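Local coordinates for protein Alpha/beta hydrolase (Enterobacter asburiae, PDB 6KMO) that probably hydrolyses ester bonds, as a bacterial esterase or lipase of the alpha/beta hydrolase fold, at residues 154-158 with 196-201. The protein carries 2 engineered substitutions. Sequence-based numbering, arbitrary orientation.
Sequences YEATK and FNGPKI
Tyr154 reaches from helix 148-163 across to Phe196, Gly198 and Pro199 of the loop 196-201. Its CB leaves the helix toward the loop, and with CG anti to the backbone N (chi1 175°) the ring slants along the helix toward the Lys158 end. On one flank of the ring CE1 lies 3.9 Å from CD of Pro199; the opposite flank, CE2, and CZ beyond it meet Phe196, whose CD2 sits 3.8 Å from CZ of Tyr154. This is a T-shaped pair, the edge of Phe196 directed at the face of Tyr154, with planes at 67° and centroids 5.5 Å apart. At the tip, OH donates to Gly198 O at 2.7 Å; the acceptor lies near the ring plane, while the hydroxyl is tilted 28° out of the carbonyl plane. Tyrosine suits this place because its ring can pack against apolar neighbours while its hydroxyl satisfies a backbone carbonyl.

In the alpha/beta hydrolase fold, helices flank a mainly parallel sheet; here the loop leaving helix 181-195 passes helix 148-163 before entering strand 203-207. Gly198 adopts backbone angles that would press a CB against the carbonyl oxygen of Asn197, so a residue without a side chain suits the place. The peptide bond to Pro199 is cis, a form proline adopts far more readily than other residues, and its compact ring turns CG to the helix, 4.0 Å from CG2 of Thr157 and 4.1 Å from CA of Lys158. Thr157 divides its two branches: the methyl meets Pro199 and, at 4.1 Å, CD1 of Ile201, whereas OG1 hydrogen-bonds to Ala153 O within its own helix. Phe196 also packs on Leu8 of the second subunit.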
# COMPACT_ATOMS: atom_id res chain seq x y z
N TYR A 154 14.12 -8.70 22.08
CA TYR A 154 14.23 -7.44 22.82
C TYR A 154 15.68 -7.16 23.22
O TYR A 154 16.17 -6.03 23.07
CB TYR A 154 13.30 -7.41 24.04
CG TYR A 154 13.51 -6.16 24.85
CD1 TYR A 154 13.01 -4.95 24.44
CD2 TYR A 154 14.30 -6.18 25.98
CE1 TYR A 154 13.24 -3.78 25.14
CE2 TYR A 154 14.54 -5.02 26.69
CZ TYR A 154 14.01 -3.84 26.27
OH TYR A 154 14.26 -2.70 26.99
N GLU A 155 16.37 -8.16 23.75
CA GLU A 155 17.76 -7.96 24.16
C GLU A 155 18.62 -7.56 22.97
O GLU A 155 19.50 -6.69 23.09
CB GLU A 155 18.29 -9.21 24.85
CG GLU A 155 17.69 -9.49 26.23
CD GLU A 155 18.14 -8.50 27.29
OE1 GLU A 155 19.15 -7.80 27.10
OE2 GLU A 155 17.48 -8.44 28.36
N ALA A 156 18.41 -8.17 21.81
CA ALA A 156 19.18 -7.80 20.63
C ALA A 156 18.87 -6.37 20.17
O ALA A 156 19.76 -5.64 19.73
CB ALA A 156 18.91 -8.79 19.50
N THR A 157 17.60 -5.96 20.29
CA THR A 157 17.20 -4.60 19.95
C THR A 157 17.88 -3.60 20.86
O THR A 157 18.43 -2.58 20.40
CB THR A 157 15.67 -4.50 20.06
OG1 THR A 157 15.04 -5.40 19.12
CG2 THR A 157 15.18 -3.10 19.77
N LYS A 158 17.85 -3.87 22.17
CA LYS A 158 18.55 -3.03 23.13
C LYS A 158 20.03 -2.96 22.82
O LYS A 158 20.64 -1.88 22.90
CB LYS A 158 18.31 -3.57 24.54
CG LYS A 158 18.87 -2.70 25.64
CD LYS A 158 18.38 -3.18 27.01
CE LYS A 158 19.26 -2.64 28.13
NZ LYS A 158 20.71 -2.94 27.91
N PHE A 196 9.71 -1.15 29.65
CA PHE A 196 11.05 -1.04 30.22
C PHE A 196 11.72 0.30 29.92
O PHE A 196 12.93 0.44 30.16
CB PHE A 196 11.92 -2.21 29.74
CG PHE A 196 11.34 -3.57 30.01
CD1 PHE A 196 10.62 -3.83 31.16
CD2 PHE A 196 11.52 -4.60 29.10
CE1 PHE A 196 10.10 -5.09 31.40
CE2 PHE A 196 11.01 -5.86 29.33
CZ PHE A 196 10.29 -6.11 30.47
N ASN A 197 10.98 1.26 29.38
CA ASN A 197 11.48 2.61 29.09
C ASN A 197 12.70 2.62 28.16
O ASN A 197 13.70 3.29 28.41
CB ASN A 197 11.74 3.41 30.37
CG ASN A 197 10.56 3.40 31.32
OD1 ASN A 197 9.50 3.94 31.01
ND2 ASN A 197 10.73 2.76 32.47
N GLY A 198 12.59 1.90 27.06
CA GLY A 198 13.54 2.04 25.97
C GLY A 198 13.88 0.68 25.41
O GLY A 198 13.50 -0.36 25.96
N PRO A 199 14.60 0.66 24.30
CA PRO A 199 15.07 1.81 23.53
C PRO A 199 14.01 2.47 22.65
O PRO A 199 12.95 1.86 22.42
CB PRO A 199 16.15 1.19 22.63
CG PRO A 199 15.67 -0.16 22.40
CD PRO A 199 15.03 -0.61 23.69
N LYS A 200 14.29 3.69 22.20
CA LYS A 200 13.41 4.41 21.29
C LYS A 200 13.35 3.71 19.95
O LYS A 200 14.37 3.27 19.41
CB LYS A 200 13.94 5.83 21.07
CG LYS A 200 13.73 6.82 22.22
CD LYS A 200 12.50 6.47 23.05
CE LYS A 200 12.90 5.99 24.44
NZ LYS A 200 11.72 5.80 25.33
N ILE A 201 12.13 3.63 19.39
CA ILE A 201 11.89 2.97 18.11
C ILE A 201 11.25 3.99 17.17
O ILE A 201 10.21 4.57 17.49
CB ILE A 201 10.95 1.76 18.29
CG1 ILE A 201 11.57 0.70 19.21
CG2 ILE A 201 10.56 1.14 16.94
CD1 ILE A 201 12.88 0.14 18.78